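Local structure of glutamine cyclotransferase (Zymomonas mobilis, 3NOL) at residues Y31-S36 with N211-E216; Y56-L61 with E90-W95; G63-R68 with I81-R86; S222-L227 with L245-F250; H236-V241 with V249-L254. The protein catalyses, as a bacterial glutaminyl cyclase of the beta-propeller type, the cyclisation of N-terminal glutamine to pyroglutamate with release of ammonia. One frame throughout, in Å; residues are numbered along the deposited sequence.

Interaction 1: Y31-S36 with N211-E216; sequences YQIVHS and NGILAE
Tyr31 and Ile33 of strand 28-38 of the beta-propeller receive a 3-10 turn, residues 213-216, from a surface loop. The direct polar contact is one hydrogen bond: Tyr31 OH donates to Glu216 OE2 at 2.8 Å, reaching the oxygen from above the carboxylate plane (45° out of it). Apolar contact comes from Ile213, whose CD1 lies over one face of the Tyr31 ring, 4.0 Å from its centroid and 14° off the normal, a CH-pi approach. With CG1 anti to the backbone N (chi1 -157°), Ile213 extends beneath the ring, and its CG1 also meets Ile33 CD1 at 4.1 Å. Ile33 and Glu216 run past one another in opposing senses, Ile33 CD1 3.7 Å from Glu216 CB. A classic beta bulge sets Val34 and His35 opposite Glu251 of strand 248-256. Water completes the join: one molecule links Ser36 OG to Glu216 O, and another accepts from Ile33 N at 3.0 Å while donating to Glu216 OE1 at 2.8 Å.

Interaction 2: Y56-L61 with E90-W95; sequences YESTGL and EGISDW
Ser58 and Ile92 meet between two blades of the beta-propeller: strand 54-61 belongs to one four-stranded antiparallel sheet and strand 89-95 to the next. The segments run nearly antiparallel (167°), but their axes come no closer than 6.9 Å, a spacing that fits packing of side chains and not backbone pairing. Conformation decides what bridges the gap. Ser58 holds OG opposite its backbone N (chi1 169°), which carries the hydroxyl to Glu90 O. Ser58 OG donates to that carbonyl at 2.7 Å; the donor lies in the carbonyl plane, on a lone pair, with a C=O...donor angle of 141°. Ile92 answers from the facing strand. Its CG1 sits between the backbone N and the carbonyl carbon, and the chain then runs out straight, laying CD1 against the backbone of strand 54-61, 3.7 Å from Glu57 C. The other branch, Ile92 CG2, packs on Ser58 CB at 3.8 Å, so both branches of the isoleucine bear on the serine. Tyr56 joins through its stem alone, Tyr56 CB to Ile92 CD1 at 4.1 Å; its ring leads away to meet Phe49. Glu57, pointing from the interface, is held by Thr45 and His39. Ile67 of strand 64-70 touches both Ser58 and Ile92. The closest approach of CD1 of Ile92 to the facing segment is to Ser58 N, at 3.6 Å.

Interaction 3: G63-R68 with I81-R86; sequences GRSSIR and IELGKR
Arg64 folds over the end of the neighbouring strand, bent at chi2 and chi3, and brings its guanidinium to Leu83 O. Arg64 NH1 donates to that oxygen at 2.9 Å with an N-H...O angle of 166°, the acceptor lying 3° out of the guanidinium plane; Arg64 NE adds a weak bond. A water accepts from Arg64 NE and Ser65 N and probably donates to Leu83 O as well. Glu82 OE2 sits over the centre of one guanidinium face, 3.4 Å from Arg64 NH1; it stands well out of the plane, so this salt bridge is purely electrostatic. Lys85 CA lies over the opposite face. Further along, backbone groups pair in turn: Leu83 N to Ser65 O at 2.8 Å, Ile67 N to Ile81 O at 2.9 Å, and Ile81 N to Ile67 O at 3.0 Å. Ser65 OG is bonded to Gly89 N. Ile67 and Ile81 share a face, CB of Ile67 touching CG1 of Ile81, and both pack on Trp112 of the next sheet. Ser66 with Glu82 is a non-hydrogen-bonded antiparallel pair and Ile67 with Ile81 a hydrogen-bonded one, the pattern of a beta hairpin, here the third and fourth strands of a four-stranded propeller blade.

Interaction 4: S222-L227 with L245-F250; sequences SPIDVL and LWPKVF
Trp246 turns the edge of its indole to the 222-227 loop, and the pyrrole N-H is the polar link: Trp246 NE1 donates to Asp225 O at 2.8 Å. The acceptor lies almost exactly in the ring plane (2° out of it), whereas seen from the carbonyl the donor stands 41° above the plane and away from the lone-pair directions. At the two ends of the indole, aliphatic groups come in at a slant. Ile224 CG1 approaches Trp246 CD1 at 3.8 Å, and at the benzo end Leu227 CD1 meets Trp246 CH2 at 3.5 Å. The extended Ile224 chain, CG1 opposite its backbone N (chi1 -166°), reaches on to Pro247 roughly at right angles, Ile224 CD1 to Pro247 CD at 4.0 Å. Leu245 points into the loop: its CD1 packs against Pro223 CG at 4.0 Å and lies near Asp225 CB. Val226 N donates to Asp225 OD1 at 2.7 Å, on the anti lone pair of that oxygen. Outside the segments, Ile213 packs on Trp246 and Phe44 on Leu245. The one directional bond and the packing at both ends probably fix the indole's rotation together, while the loop holds to residues 245-247 mainly through apolar contacts.

Interaction 5: H236-V241 with V249-L254; sequences HHRLFV and VFEITL
Val241 and Phe250 form a hydrogen-bonded antiparallel pair: Val241 N donates to Phe250 O and Phe250 N to Val241 O, each at 2.9 Å, the second nearly straight at 172°. Ile252 N also donates to Leu239 O, at 2.9 Å, and a water spans Leu239 N and Ile252 O. Side chains then divide between the two faces. On one, Val241 CG2 touches Ile252 CD1 at 4.0 Å, and the Leu239 and Leu254 side chains cross at about a right angle, CD2 of Leu239 against CD1 of Leu254. On the other, Phe240 and Glu251 run alongside each other in the same direction, Phe240 CE1 3.8 Å from Glu251 CB, and Val249 CG1 packs on Phe240 CB. The extended Glu251 (CG opposite the backbone N, chi1 175°) crosses the Arg238 stem at a slant, Glu251 OE1 lying 3.3 Å from Arg238 CG. The next shell fixes these groups: Asp233 forms a salt bridge with Arg238 NE, and Phe55 meets the Phe240 ring edge-to-face. Direct bonding across this hairpin is thus left to the backbone; the opposite charges, 4.7 Å apart from Arg238 NH1 to Glu251 OE2, are joined by a water and probably still attract each other.

How the interactions relate
Interactions 1, 4 and 5 gather on one sheet. Interactions 4 and 5 share Val249 and Phe250, and interaction 1, centred about 10 Å from interaction 5, joins it through Val34 N and Glu251 O, a probable hydrogen bond, while Ile33 packs on Phe250. Interactions 2 and 3, also about 10 Å apart between centres, form a second group through pairing of strands 54-61 and 64-70. Between the two groups, which do not touch, lies the calcium ion, bound by Phe48, Glu176, Leu177, Glu178 and Ile230: the Ile92 side chain is about 7 Å from it and that of Leu239 about 9 Å. Phe48 packs on Phe240 and Val249, placing interaction 5 in the metal's second shell.

Interaction 1: Y31-S36 with N211-E216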
# COMPACT_ATOMS: atom_id res chain seq x y z
N TYR A 31 0.62 -17.62 -5.90
CA TYR A 31 1.90 -16.95 -5.93
C TYR A 31 3.05 -17.97 -6.03
O TYR A 31 2.91 -19.15 -5.62
CB TYR A 31 2.07 -16.09 -4.67
CG TYR A 31 2.22 -16.91 -3.43
CD1 TYR A 31 1.09 -17.28 -2.67
CD2 TYR A 31 3.47 -17.40 -3.03
CE1 TYR A 31 1.21 -18.08 -1.55
CE2 TYR A 31 3.60 -18.21 -1.90
CZ TYR A 31 2.46 -18.54 -1.17
OH TYR A 31 2.60 -19.34 -0.06
N GLN A 32 4.19 -17.48 -6.53
CA GLN A 32 5.50 -18.13 -6.40
C GLN A 32 6.48 -17.09 -5.85
O GLN A 32 6.58 -15.97 -6.39
CB GLN A 32 6.03 -18.61 -7.76
CG GLN A 32 5.13 -19.58 -8.50
CD GLN A 32 4.03 -18.88 -9.28
OE1 GLN A 32 4.28 -17.91 -10.01
NE2 GLN A 32 2.79 -19.36 -9.11
N ILE A 33 7.17 -17.45 -4.77
CA ILE A 33 8.19 -16.56 -4.18
C ILE A 33 9.45 -16.60 -5.02
O ILE A 33 10.04 -17.68 -5.22
CB ILE A 33 8.52 -16.94 -2.72
CG1 ILE A 33 7.28 -16.76 -1.83
CG2 ILE A 33 9.70 -16.11 -2.20
CD1 ILE A 33 7.41 -17.31 -0.41
N VAL A 34 9.86 -15.44 -5.52
CA VAL A 34 11.11 -15.29 -6.28
C VAL A 34 12.30 -15.05 -5.34
O VAL A 34 13.37 -15.67 -5.48
CB VAL A 34 11.02 -14.14 -7.33
CG1 VAL A 34 12.32 -14.06 -8.16
CG2 VAL A 34 9.81 -14.33 -8.24
N HIS A 35 12.09 -14.11 -4.41
CA HIS A 35 13.03 -13.79 -3.33
C HIS A 35 12.25 -13.38 -2.08
O HIS A 35 11.12 -12.89 -2.19
CB HIS A 35 13.94 -12.61 -3.70
CG HIS A 35 14.77 -12.85 -4.92
ND1 HIS A 35 15.73 -13.84 -4.99
CD2 HIS A 35 14.79 -12.22 -6.12
CE1 HIS A 35 16.29 -13.81 -6.19
NE2 HIS A 35 15.75 -12.84 -6.89
N SER A 36 12.87 -13.58 -0.91
CA SER A 36 12.37 -13.02 0.35
C SER A 36 13.44 -12.07 0.84
O SER A 36 14.63 -12.41 0.84
CB SER A 36 12.17 -14.12 1.41
OG SER A 36 11.29 -15.11 0.93
N ASN A 211 -2.86 -16.87 1.17
CA ASN A 211 -2.97 -17.75 2.32
C ASN A 211 -1.83 -18.75 2.32
O ASN A 211 -1.47 -19.30 1.27
CB ASN A 211 -4.33 -18.43 2.38
CG ASN A 211 -5.39 -17.52 2.96
OD1 ASN A 211 -5.40 -17.26 4.16
ND2 ASN A 211 -6.29 -17.03 2.11
N GLY A 212 -1.21 -18.94 3.48
CA GLY A 212 -0.09 -19.87 3.62
C GLY A 212 1.30 -19.30 3.37
O GLY A 212 2.31 -19.97 3.65
N ILE A 213 1.38 -18.07 2.87
CA ILE A 213 2.67 -17.44 2.61
C ILE A 213 3.52 -17.27 3.90
O ILE A 213 4.74 -17.34 3.83
CB ILE A 213 2.56 -16.12 1.78
CG1 ILE A 213 3.87 -15.82 1.06
CG2 ILE A 213 2.08 -14.97 2.67
CD1 ILE A 213 3.78 -14.81 -0.02
N LEU A 214 2.87 -17.09 5.05
CA LEU A 214 3.61 -16.97 6.32
C LEU A 214 4.41 -18.22 6.68
O LEU A 214 5.42 -18.12 7.37
CB LEU A 214 2.70 -16.59 7.49
CG LEU A 214 2.45 -15.11 7.73
CD1 LEU A 214 1.83 -14.93 9.13
CD2 LEU A 214 3.74 -14.28 7.59
N ALA A 215 3.94 -19.38 6.22
CA ALA A 215 4.63 -20.65 6.42
C ALA A 215 5.98 -20.70 5.69
O ALA A 215 6.86 -21.50 6.03
CB ALA A 215 3.72 -21.82 5.95
N GLU A 216 6.15 -19.81 4.70
CA GLU A 216 7.39 -19.68 3.92
C GLU A 216 8.24 -18.45 4.36
O GLU A 216 9.23 -18.10 3.69
CB GLU A 216 7.05 -19.60 2.41
CG GLU A 216 6.43 -20.91 1.85
CD GLU A 216 6.04 -20.83 0.37
OE1 GLU A 216 6.93 -20.61 -0.49
OE2 GLU A 216 4.84 -21.00 0.06
O HOH W 1 6.67 -20.03 -3.26
O HOH W 2 11.44 -16.35 3.76

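Interaction 2: Y56-L61 with E90-W95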
# COMPACT_ATOMS: atom_id res chain seq x y z
N TYR A 56 9.71 2.72 -0.09
CA TYR A 56 9.30 3.78 0.84
C TYR A 56 8.14 3.21 1.65
O TYR A 56 7.21 2.63 1.08
CB TYR A 56 8.88 5.03 0.08
CG TYR A 56 10.08 5.79 -0.44
CD1 TYR A 56 10.61 6.86 0.29
CD2 TYR A 56 10.70 5.43 -1.65
CE1 TYR A 56 11.73 7.58 -0.17
CE2 TYR A 56 11.82 6.14 -2.13
CZ TYR A 56 12.32 7.21 -1.38
OH TYR A 56 13.43 7.90 -1.85
N GLU A 57 8.24 3.35 2.96
CA GLU A 57 7.27 2.74 3.86
C GLU A 57 6.79 3.73 4.91
O GLU A 57 7.59 4.47 5.49
CB GLU A 57 7.90 1.52 4.54
CG GLU A 57 6.89 0.56 5.20
CD GLU A 57 7.55 -0.69 5.81
OE1 GLU A 57 8.76 -0.92 5.57
OE2 GLU A 57 6.82 -1.44 6.50
N SER A 58 5.47 3.74 5.10
CA SER A 58 4.83 4.44 6.19
C SER A 58 4.55 3.36 7.23
O SER A 58 3.84 2.38 6.94
CB SER A 58 3.48 5.04 5.71
OG SER A 58 2.73 5.51 6.80
N THR A 59 5.13 3.55 8.42
CA THR A 59 5.09 2.55 9.51
C THR A 59 4.62 3.12 10.82
O THR A 59 5.00 4.24 11.20
CB THR A 59 6.49 1.92 9.80
OG1 THR A 59 7.45 2.93 10.16
CG2 THR A 59 6.99 1.12 8.64
N GLY A 60 3.81 2.34 11.53
CA GLY A 60 3.55 2.59 12.93
C GLY A 60 4.69 1.86 13.62
O GLY A 60 5.14 0.77 13.17
N LEU A 61 5.23 2.52 14.63
CA LEU A 61 6.35 1.97 15.39
C LEU A 61 6.03 2.30 16.82
O LEU A 61 6.08 3.48 17.21
CB LEU A 61 7.68 2.62 14.96
CG LEU A 61 8.17 2.26 13.55
CD1 LEU A 61 9.38 3.11 13.14
CD2 LEU A 61 8.50 0.76 13.48
N GLU A 90 -0.86 6.98 7.48
CA GLU A 90 -1.38 5.80 6.79
C GLU A 90 -0.74 5.69 5.40
O GLU A 90 0.48 5.73 5.30
CB GLU A 90 -2.90 5.77 6.77
CG GLU A 90 -3.51 5.77 8.17
CD GLU A 90 -3.22 4.48 8.94
OE1 GLU A 90 -2.95 3.45 8.30
OE2 GLU A 90 -3.29 4.52 10.20
N GLY A 91 -1.54 5.54 4.35
CA GLY A 91 -0.98 5.33 3.00
C GLY A 91 -0.05 6.42 2.52
O GLY A 91 -0.19 7.59 2.90
N ILE A 92 0.95 6.03 1.73
CA ILE A 92 1.81 7.00 1.07
C ILE A 92 1.96 6.61 -0.40
O ILE A 92 1.88 5.43 -0.76
CB ILE A 92 3.21 7.16 1.74
CG1 ILE A 92 3.96 5.80 1.82
CG2 ILE A 92 3.07 7.81 3.11
CD1 ILE A 92 5.43 5.91 2.21
N SER A 93 2.21 7.62 -1.23
CA SER A 93 2.48 7.39 -2.65
C SER A 93 3.38 8.51 -3.13
O SER A 93 3.27 9.66 -2.65
CB SER A 93 1.18 7.39 -3.46
OG SER A 93 1.46 7.24 -4.86
N ASP A 94 4.26 8.17 -4.07
CA ASP A 94 4.99 9.21 -4.81
C ASP A 94 4.01 9.99 -5.70
O ASP A 94 2.94 9.48 -6.11
CB ASP A 94 6.09 8.62 -5.69
CG ASP A 94 5.55 7.61 -6.69
OD1 ASP A 94 4.89 6.66 -6.23
OD2 ASP A 94 5.76 7.76 -7.93
N TRP A 95 4.39 11.22 -6.00
CA TRP A 95 3.78 11.97 -7.09
C TRP A 95 4.86 12.92 -7.60
O TRP A 95 5.35 13.77 -6.85
CB TRP A 95 2.52 12.76 -6.67
CG TRP A 95 1.98 13.44 -7.87
CD1 TRP A 95 2.18 14.75 -8.25
CD2 TRP A 95 1.27 12.82 -8.93
NE1 TRP A 95 1.57 14.99 -9.47
CE2 TRP A 95 1.02 13.81 -9.92
CE3 TRP A 95 0.78 11.51 -9.14
CZ2 TRP A 95 0.32 13.54 -11.10
CZ3 TRP A 95 0.10 11.23 -10.33
CH2 TRP A 95 -0.15 12.25 -11.29

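Interaction 3: G63-R68 with I81-R86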
# COMPACT_ATOMS: atom_id res chain seq x y z
N GLY A 63 3.54 3.06 18.84
CA GLY A 63 2.70 4.22 19.23
C GLY A 63 2.87 5.50 18.42
O GLY A 63 2.05 6.43 18.53
N ARG A 64 3.94 5.57 17.63
CA ARG A 64 4.26 6.75 16.82
C ARG A 64 4.37 6.32 15.37
O ARG A 64 4.35 5.12 15.08
CB ARG A 64 5.56 7.44 17.30
CG ARG A 64 5.41 8.20 18.64
CD ARG A 64 4.54 9.45 18.50
NE ARG A 64 5.19 10.53 17.75
CZ ARG A 64 6.08 11.39 18.25
NH1 ARG A 64 6.62 12.31 17.46
NH2 ARG A 64 6.46 11.31 19.54
N SER A 65 4.45 7.28 14.46
CA SER A 65 4.42 6.96 13.03
C SER A 65 5.61 7.59 12.28
O SER A 65 6.01 8.73 12.56
CB SER A 65 3.06 7.37 12.46
OG SER A 65 3.12 7.72 11.10
N SER A 66 6.17 6.83 11.34
CA SER A 66 7.33 7.29 10.58
C SER A 66 7.19 7.00 9.08
O SER A 66 6.47 6.09 8.68
CB SER A 66 8.59 6.59 11.11
OG SER A 66 9.00 7.12 12.37
N ILE A 67 7.92 7.79 8.27
CA ILE A 67 8.06 7.51 6.84
C ILE A 67 9.55 7.18 6.66
O ILE A 67 10.41 7.92 7.12
CB ILE A 67 7.67 8.74 5.95
CG1 ILE A 67 6.21 9.20 6.19
CG2 ILE A 67 7.97 8.45 4.46
CD1 ILE A 67 5.19 8.13 6.24
N ARG A 68 9.84 6.04 6.03
CA ARG A 68 11.23 5.63 5.85
C ARG A 68 11.56 5.23 4.42
O ARG A 68 10.72 4.67 3.72
CB ARG A 68 11.61 4.48 6.78
CG ARG A 68 10.67 3.29 6.72
CD ARG A 68 11.15 2.04 7.50
NE ARG A 68 11.58 2.37 8.87
CZ ARG A 68 11.62 1.52 9.89
NH1 ARG A 68 11.23 0.23 9.77
NH2 ARG A 68 12.07 1.98 11.06
N ILE A 81 11.67 10.08 8.72
CA ILE A 81 11.05 11.16 9.52
C ILE A 81 10.01 10.55 10.45
O ILE A 81 9.39 9.53 10.11
CB ILE A 81 10.45 12.31 8.64
CG1 ILE A 81 9.35 11.82 7.68
CG2 ILE A 81 11.59 13.06 7.91
CD1 ILE A 81 8.54 12.93 6.98
N GLU A 82 9.86 11.15 11.63
CA GLU A 82 8.87 10.74 12.58
C GLU A 82 7.82 11.85 12.63
O GLU A 82 8.14 13.02 12.89
CB GLU A 82 9.52 10.55 13.96
CG GLU A 82 8.53 10.09 15.00
CD GLU A 82 9.16 9.77 16.36
OE1 GLU A 82 10.40 9.88 16.53
OE2 GLU A 82 8.36 9.43 17.27
N LEU A 83 6.56 11.49 12.38
CA LEU A 83 5.49 12.47 12.39
C LEU A 83 5.21 12.96 13.81
O LEU A 83 5.45 12.24 14.77
CB LEU A 83 4.21 11.87 11.80
CG LEU A 83 4.27 11.43 10.33
CD1 LEU A 83 2.85 11.32 9.79
CD2 LEU A 83 5.11 12.36 9.46
N GLY A 84 4.72 14.19 13.91
CA GLY A 84 4.31 14.74 15.22
C GLY A 84 3.36 13.80 15.96
O GLY A 84 2.57 13.07 15.35
N LYS A 85 3.42 13.83 17.28
CA LYS A 85 2.60 12.95 18.11
C LYS A 85 1.08 13.10 17.87
O LYS A 85 0.33 12.17 18.14
CB LYS A 85 2.94 13.17 19.59
CG LYS A 85 2.97 14.63 19.98
CD LYS A 85 3.31 14.82 21.46
CE LYS A 85 2.90 16.22 21.89
NZ LYS A 85 3.28 16.51 23.30
N ARG A 86 0.66 14.24 17.32
CA ARG A 86 -0.77 14.50 16.99
C ARG A 86 -1.28 13.71 15.78
O ARG A 86 -2.49 13.53 15.63
CB ARG A 86 -1.01 15.99 16.75
CG ARG A 86 -1.06 16.83 18.01
CD ARG A 86 -2.02 17.99 17.86
NE ARG A 86 -1.53 18.99 16.92
CZ ARG A 86 -2.30 19.82 16.22
NH1 ARG A 86 -1.74 20.70 15.39
NH2 ARG A 86 -3.62 19.78 16.33
O HOH W 3 3.63 10.06 15.19

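Interaction 4: S222-L227 with L245-F250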
# COMPACT_ATOMS: atom_id res chain seq x y z
N SER A 222 6.55 -12.76 17.58
CA SER A 222 5.32 -12.65 18.32
C SER A 222 5.36 -11.29 19.02
O SER A 222 6.31 -11.00 19.77
CB SER A 222 5.14 -13.80 19.31
OG SER A 222 3.84 -13.78 19.86
N PRO A 223 4.36 -10.44 18.77
CA PRO A 223 3.18 -10.65 17.95
C PRO A 223 3.43 -10.51 16.46
O PRO A 223 4.49 -10.02 16.05
CB PRO A 223 2.26 -9.51 18.41
CG PRO A 223 3.17 -8.44 18.78
CD PRO A 223 4.38 -9.10 19.38
N ILE A 224 2.46 -10.93 15.66
CA ILE A 224 2.46 -10.67 14.21
C ILE A 224 1.05 -10.20 13.81
O ILE A 224 0.07 -10.53 14.48
CB ILE A 224 2.92 -11.90 13.40
CG1 ILE A 224 3.26 -11.51 11.95
CG2 ILE A 224 1.87 -13.02 13.46
CD1 ILE A 224 4.06 -12.56 11.20
N ASP A 225 0.96 -9.43 12.74
CA ASP A 225 -0.29 -8.76 12.37
C ASP A 225 -0.59 -9.11 10.87
O ASP A 225 -0.06 -10.11 10.32
CB ASP A 225 -0.14 -7.25 12.68
CG ASP A 225 -1.47 -6.51 12.86
OD1 ASP A 225 -2.27 -6.42 11.92
OD2 ASP A 225 -1.68 -5.91 13.93
N VAL A 226 -1.44 -8.31 10.23
CA VAL A 226 -2.06 -8.74 8.97
C VAL A 226 -1.28 -8.41 7.70
O VAL A 226 -0.46 -7.49 7.67
CB VAL A 226 -3.52 -8.17 8.80
CG1 VAL A 226 -4.41 -8.63 9.92
CG2 VAL A 226 -3.52 -6.67 8.70
N LEU A 227 -1.55 -9.19 6.66
CA LEU A 227 -1.09 -8.87 5.31
C LEU A 227 -1.50 -7.43 4.96
O LEU A 227 -2.65 -7.05 5.12
CB LEU A 227 -1.70 -9.86 4.30
CG LEU A 227 -1.30 -9.63 2.84
CD1 LEU A 227 0.17 -10.10 2.64
CD2 LEU A 227 -2.21 -10.37 1.87
N LEU A 245 4.25 -6.15 10.88
CA LEU A 245 5.18 -6.94 11.74
C LEU A 245 5.76 -8.17 11.02
O LEU A 245 6.45 -8.99 11.63
CB LEU A 245 4.52 -7.35 13.06
CG LEU A 245 3.73 -6.28 13.84
CD1 LEU A 245 3.12 -6.88 15.12
CD2 LEU A 245 4.63 -5.09 14.18
N TRP A 246 5.49 -8.28 9.72
CA TRP A 246 5.95 -9.43 8.96
C TRP A 246 7.48 -9.41 8.87
O TRP A 246 8.09 -8.34 8.71
CB TRP A 246 5.31 -9.44 7.57
CG TRP A 246 3.91 -9.93 7.59
CD1 TRP A 246 2.97 -9.78 8.59
CD2 TRP A 246 3.29 -10.71 6.57
NE1 TRP A 246 1.79 -10.41 8.23
CE2 TRP A 246 1.96 -10.99 7.00
CE3 TRP A 246 3.72 -11.21 5.34
CZ2 TRP A 246 1.07 -11.75 6.23
CZ3 TRP A 246 2.83 -11.96 4.58
CH2 TRP A 246 1.52 -12.23 5.03
N PRO A 247 8.12 -10.59 9.01
CA PRO A 247 9.60 -10.65 8.98
C PRO A 247 10.22 -10.58 7.58
O PRO A 247 11.45 -10.55 7.46
CB PRO A 247 9.90 -12.04 9.59
CG PRO A 247 8.68 -12.87 9.17
CD PRO A 247 7.51 -11.92 9.27
N LYS A 248 9.37 -10.60 6.55
CA LYS A 248 9.86 -10.54 5.16
C LYS A 248 9.02 -9.64 4.28
O LYS A 248 7.83 -9.45 4.55
CB LYS A 248 9.87 -11.95 4.52
CG LYS A 248 10.72 -13.04 5.20
CD LYS A 248 12.23 -12.74 5.19
CE LYS A 248 12.99 -13.93 5.82
NZ LYS A 248 14.46 -13.67 5.93
N VAL A 249 9.64 -9.11 3.21
CA VAL A 249 8.94 -8.64 2.02
C VAL A 249 9.18 -9.75 0.99
O VAL A 249 10.33 -10.17 0.80
CB VAL A 249 9.52 -7.32 1.47
CG1 VAL A 249 8.80 -6.89 0.18
CG2 VAL A 249 9.46 -6.21 2.53
N PHE A 250 8.13 -10.18 0.32
CA PHE A 250 8.24 -11.24 -0.69
C PHE A 250 8.13 -10.62 -2.06
O PHE A 250 7.18 -9.88 -2.35
CB PHE A 250 7.11 -12.26 -0.55
CG PHE A 250 7.13 -13.01 0.76
CD1 PHE A 250 6.27 -12.65 1.78
CD2 PHE A 250 8.04 -14.06 0.97
CE1 PHE A 250 6.29 -13.32 3.02
CE2 PHE A 250 8.08 -14.75 2.19
CZ PHE A 250 7.18 -14.38 3.22

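Interaction 5: H236-V241 with V249-L254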
# COMPACT_ATOMS: atom_id res chain seq x y z
N HIS A 236 11.55 -3.17 -13.78
CA HIS A 236 11.96 -4.60 -13.80
C HIS A 236 10.78 -5.60 -13.68
O HIS A 236 10.98 -6.83 -13.71
CB HIS A 236 12.99 -4.88 -12.69
CG HIS A 236 14.11 -3.88 -12.61
ND1 HIS A 236 15.17 -3.87 -13.50
CD2 HIS A 236 14.32 -2.84 -11.77
CE1 HIS A 236 15.99 -2.87 -13.20
NE2 HIS A 236 15.50 -2.24 -12.14
N HIS A 237 9.58 -5.06 -13.52
CA HIS A 237 8.37 -5.86 -13.24
C HIS A 237 8.55 -6.79 -12.03
O HIS A 237 8.45 -8.02 -12.13
CB HIS A 237 7.89 -6.58 -14.50
CG HIS A 237 6.98 -5.75 -15.36
ND1 HIS A 237 5.95 -6.30 -16.10
CD2 HIS A 237 6.95 -4.41 -15.60
CE1 HIS A 237 5.33 -5.34 -16.76
NE2 HIS A 237 5.91 -4.18 -16.48
N ARG A 238 8.81 -6.17 -10.88
CA ARG A 238 8.88 -6.88 -9.59
C ARG A 238 7.71 -6.48 -8.70
O ARG A 238 7.55 -5.29 -8.37
CB ARG A 238 10.21 -6.61 -8.88
CG ARG A 238 11.45 -7.17 -9.60
CD ARG A 238 12.75 -6.97 -8.79
NE ARG A 238 13.09 -5.54 -8.69
CZ ARG A 238 14.06 -5.02 -7.92
NH1 ARG A 238 14.83 -5.78 -7.16
NH2 ARG A 238 14.25 -3.70 -7.93
N LEU A 239 6.92 -7.47 -8.30
CA LEU A 239 5.81 -7.27 -7.39
C LEU A 239 6.23 -7.69 -5.98
O LEU A 239 6.71 -8.82 -5.78
CB LEU A 239 4.61 -8.11 -7.84
CG LEU A 239 3.30 -7.98 -7.05
CD1 LEU A 239 2.77 -6.56 -7.05
CD2 LEU A 239 2.24 -8.96 -7.57
N PHE A 240 6.04 -6.80 -5.01
CA PHE A 240 6.48 -7.02 -3.64
C PHE A 240 5.26 -6.94 -2.72
O PHE A 240 4.46 -6.00 -2.82
CB PHE A 240 7.46 -5.93 -3.19
CG PHE A 240 8.72 -5.86 -4.01
CD1 PHE A 240 9.77 -6.76 -3.77
CD2 PHE A 240 8.86 -4.89 -5.02
CE1 PHE A 240 10.95 -6.68 -4.50
CE2 PHE A 240 10.04 -4.81 -5.76
CZ PHE A 240 11.08 -5.69 -5.51
N VAL A 241 5.17 -7.89 -1.79
CA VAL A 241 4.09 -7.87 -0.80
C VAL A 241 4.66 -8.07 0.61
O VAL A 241 5.64 -8.81 0.79
CB VAL A 241 3.00 -8.93 -1.09
CG1 VAL A 241 2.27 -8.61 -2.43
CG2 VAL A 241 3.61 -10.35 -1.12
N VAL A 249 9.64 -9.11 3.21
CA VAL A 249 8.94 -8.64 2.02
C VAL A 249 9.18 -9.75 0.99
O VAL A 249 10.33 -10.17 0.80
CB VAL A 249 9.52 -7.32 1.47
CG1 VAL A 249 8.80 -6.89 0.18
CG2 VAL A 249 9.46 -6.21 2.53
N PHE A 250 8.13 -10.18 0.32
CA PHE A 250 8.24 -11.24 -0.69
C PHE A 250 8.13 -10.62 -2.06
O PHE A 250 7.18 -9.88 -2.35
CB PHE A 250 7.11 -12.26 -0.55
CG PHE A 250 7.13 -13.01 0.76
CD1 PHE A 250 6.27 -12.65 1.78
CD2 PHE A 250 8.04 -14.06 0.97
CE1 PHE A 250 6.29 -13.32 3.02
CE2 PHE A 250 8.08 -14.75 2.19
CZ PHE A 250 7.18 -14.38 3.22
N GLU A 251 9.09 -10.96 -2.92
CA GLU A 251 8.96 -10.68 -4.34
C GLU A 251 8.29 -11.91 -4.95
O GLU A 251 8.81 -13.04 -4.82
CB GLU A 251 10.35 -10.45 -4.94
CG GLU A 251 10.31 -10.26 -6.44
CD GLU A 251 11.71 -10.10 -7.05
OE1 GLU A 251 11.80 -10.17 -8.29
OE2 GLU A 251 12.69 -9.91 -6.30
N ILE A 252 7.13 -11.70 -5.56
CA ILE A 252 6.30 -12.82 -6.04
C ILE A 252 5.92 -12.70 -7.51
O ILE A 252 5.74 -11.60 -8.04
CB ILE A 252 4.98 -12.99 -5.23
CG1 ILE A 252 4.11 -11.72 -5.28
CG2 ILE A 252 5.27 -13.44 -3.80
CD1 ILE A 252 2.67 -11.95 -4.71
N THR A 253 5.78 -13.85 -8.16
CA THR A 253 5.10 -13.91 -9.45
C THR A 253 3.70 -14.54 -9.25
O THR A 253 3.43 -15.14 -8.20
CB THR A 253 5.93 -14.69 -10.52
OG1 THR A 253 6.21 -16.00 -10.03
CG2 THR A 253 7.27 -13.94 -10.83
N LEU A 254 2.83 -14.37 -10.24
CA LEU A 254 1.44 -14.84 -10.17
C LEU A 254 1.15 -15.80 -11.29
O LEU A 254 1.60 -15.60 -12.42
CB LEU A 254 0.46 -13.65 -10.29
CG LEU A 254 0.63 -12.58 -9.23
CD1 LEU A 254 -0.38 -11.46 -9.54
CD2 LEU A 254 0.41 -13.20 -7.85
O HOH W 4 14.94 -8.65 -6.92
O HOH W 5 7.40 -10.03 -9.44